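PDB 3T61: gluconokinase, which probably catalyses the ATP-dependent phosphorylation of D-gluconate to 6-phospho-D-gluconate in gluconate utilisation. Local coordinates for residues A[52-57]-A[72-77]. Sequence-based numbering, arbitrary orientation.
Sequences LHPPEN and RWPWLA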
loop_
_atom_site.group_PDB
_atom_site.type_symbol
_atom_site.label_atom_id
_atom_site.label_comp_id
_atom_site.label_asym_id
_atom_site.label_seq_id
_atom_site.Cartn_x
_atom_site.Cartn_y
_atom_site.Cartn_z
ATOM N N LEU A 52 -5.554 -5.075 3.678
ATOM C CA LEU A 52 -5.941 -4.858 5.068
ATOM C C LEU A 52 -4.972 -4.013 5.902
ATOM O O LEU A 52 -5.135 -3.899 7.119
ATOM C CB LEU A 52 -6.169 -6.204 5.747
ATOM C CG LEU A 52 -7.080 -7.126 4.938
ATOM C CD1 LEU A 52 -7.256 -8.432 5.687
ATOM C CD2 LEU A 52 -8.423 -6.460 4.701
ATOM N N HIS A 53 -3.965 -3.432 5.250
ATOM C CA HIS A 53 -2.987 -2.580 5.930
ATOM C C HIS A 53 -3.626 -1.250 6.290
ATOM O O HIS A 53 -4.371 -0.683 5.495
ATOM C CB HIS A 53 -1.806 -2.267 5.007
ATOM C CG HIS A 53 -0.727 -3.299 5.005
ATOM N ND1 HIS A 53 0.107 -3.508 6.084
ATOM C CD2 HIS A 53 -0.307 -4.145 4.036
ATOM C CE1 HIS A 53 0.994 -4.435 5.778
ATOM N NE2 HIS A 53 0.765 -4.838 4.539
ATOM N N PRO A 54 -3.366 -0.743 7.502
ATOM C CA PRO A 54 -3.966 0.554 7.841
ATOM C C PRO A 54 -3.259 1.635 6.994
ATOM O O PRO A 54 -2.147 1.421 6.507
ATOM C CB PRO A 54 -3.701 0.686 9.346
ATOM C CG PRO A 54 -2.505 -0.192 9.585
ATOM C CD PRO A 54 -2.747 -1.375 8.680
ATOM N N PRO A 55 -3.902 2.798 6.798
ATOM C CA PRO A 55 -3.351 3.913 6.007
ATOM C C PRO A 55 -1.867 4.218 6.228
ATOM O O PRO A 55 -1.121 4.422 5.272
ATOM C CB PRO A 55 -4.251 5.084 6.399
ATOM C CG PRO A 55 -5.578 4.414 6.584
ATOM C CD PRO A 55 -5.206 3.168 7.380
ATOM N N GLU A 56 -1.454 4.247 7.489
ATOM C CA GLU A 56 -0.069 4.523 7.855
ATOM C C GLU A 56 0.904 3.548 7.185
ATOM O O GLU A 56 1.969 3.955 6.712
ATOM C CB GLU A 56 0.073 4.452 9.383
ATOM C CG GLU A 56 1.442 4.799 9.978
ATOM C CD GLU A 56 2.453 3.644 9.943
ATOM O OE1 GLU A 56 2.106 2.506 10.321
ATOM O OE2 GLU A 56 3.613 3.889 9.553
ATOM N N ASN A 57 0.544 2.265 7.140
ATOM C CA ASN A 57 1.421 1.258 6.531
ATOM C C ASN A 57 1.574 1.478 5.028
ATOM O O ASN A 57 2.682 1.439 4.505
ATOM C CB ASN A 57 0.903 -0.166 6.801
ATOM C CG ASN A 57 1.059 -0.590 8.264
ATOM O OD1 ASN A 57 1.607 0.148 9.085
ATOM N ND2 ASN A 57 0.587 -1.791 8.586
ATOM N N ARG A 72 3.132 -3.726 11.701
ATOM C CA ARG A 72 2.490 -4.966 11.266
ATOM C C ARG A 72 1.389 -5.557 12.136
ATOM O O ARG A 72 0.393 -6.058 11.616
ATOM C CB ARG A 72 3.551 -6.049 11.009
ATOM C CG ARG A 72 4.584 -5.650 9.965
ATOM C CD ARG A 72 5.134 -6.846 9.223
ATOM N NE ARG A 72 6.213 -6.453 8.324
ATOM C CZ ARG A 72 7.471 -6.251 8.710
ATOM N NH1 ARG A 72 7.814 -6.414 9.985
ATOM N NH2 ARG A 72 8.387 -5.876 7.825
ATOM N N TRP A 73 1.561 -5.508 13.448
ATOM C CA TRP A 73 0.571 -6.082 14.359
ATOM C C TRP A 73 -0.894 -5.738 14.108
ATOM O O TRP A 73 -1.736 -6.628 14.095
ATOM C CB TRP A 73 0.965 -5.785 15.801
ATOM C CG TRP A 73 1.998 -6.746 16.244
ATOM C CD1 TRP A 73 3.264 -6.458 16.658
ATOM C CD2 TRP A 73 1.892 -8.172 16.229
ATOM N NE1 TRP A 73 3.955 -7.618 16.898
ATOM C CE2 TRP A 73 3.137 -8.685 16.643
ATOM C CE3 TRP A 73 0.864 -9.066 15.903
ATOM C CZ2 TRP A 73 3.384 -10.058 16.739
ATOM C CZ3 TRP A 73 1.108 -10.426 16.000
ATOM C CH2 TRP A 73 2.359 -10.910 16.415
ATOM N N PRO A 74 -1.226 -4.457 13.899
ATOM C CA PRO A 74 -2.660 -4.248 13.661
ATOM C C PRO A 74 -3.126 -4.869 12.340
ATOM O O PRO A 74 -4.292 -5.251 12.185
ATOM C CB PRO A 74 -2.815 -2.716 13.708
ATOM C CG PRO A 74 -1.421 -2.181 13.454
ATOM C CD PRO A 74 -0.530 -3.185 14.167
ATOM N N TRP A 75 -2.201 -4.986 11.390
ATOM C CA TRP A 75 -2.489 -5.584 10.091
ATOM C C TRP A 75 -2.698 -7.086 10.291
ATOM O O TRP A 75 -3.649 -7.683 9.776
ATOM C CB TRP A 75 -1.304 -5.335 9.161
ATOM C CG TRP A 75 -1.289 -6.140 7.895
ATOM C CD1 TRP A 75 -2.223 -6.126 6.898
ATOM C CD2 TRP A 75 -0.243 -7.015 7.451
ATOM N NE1 TRP A 75 -1.811 -6.919 5.851
ATOM C CE2 TRP A 75 -0.595 -7.461 6.158
ATOM C CE3 TRP A 75 0.977 -7.424 8.002
ATOM C CZ2 TRP A 75 0.217 -8.349 5.425
ATOM C CZ3 TRP A 75 1.787 -8.302 7.267
ATOM C CH2 TRP A 75 1.408 -8.737 5.989
ATOM N N LEU A 76 -1.789 -7.685 11.049
ATOM C CA LEU A 76 -1.845 -9.112 11.342
ATOM C C LEU A 76 -3.137 -9.434 12.106
ATOM O O LEU A 76 -3.739 -10.499 11.912
ATOM C CB LEU A 76 -0.601 -9.525 12.147
ATOM C CG LEU A 76 0.702 -9.499 11.332
ATOM C CD1 LEU A 76 1.910 -9.658 12.252
ATOM C CD2 LEU A 76 0.662 -10.615 10.278
ATOM N N ALA A 77 -3.571 -8.500 12.957
ATOM C CA ALA A 77 -4.806 -8.697 13.709
ATOM C C ALA A 77 -5.949 -8.774 12.715
ATOM O O ALA A 77 -6.805 -9.647 12.811
ATOM C CB ALA A 77 -5.037 -7.549 14.688
#
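The loop that leads into helix 55-63 runs beside helix 69-83 and comes nearest at H53 and W75, whose CA atoms lie 5.2 Å apart; from there the backbones diverge, to 7.9 Å between the CA atoms of N57 and R72. Two flat aromatic groups suit so close an approach: the imidazole of H53 lies face-to-face on the five-membered ring of W75, centroids 3.5 Å apart and planes only 11° from parallel, with H53 CE1 3.3 Å from W75 CD2. The indole reaches this position because W75 CG is anti to the backbone N (chi1 167°). N57 fixes the imidazole's rotation: its amide ND2 donates to H53 ND1 (3.1 Å), nearly in the ring plane, and also bonds D71 O. Around the stack, L52 gives the indole an apolar flank, its CB 4.1 Å from W75 CD1. P54, a rigid ring with no N-H to satisfy, fits the N-cap position and sets its CD against W75 CB (4.2 Å). The contact joins two successive helices, and W75 ties helix 69-83 to the ends of neighbouring strands: its indole N-H is satisfied by G49 O, just after strand 46-48, and its side chain packs on C93 and S94 after strand 90-92.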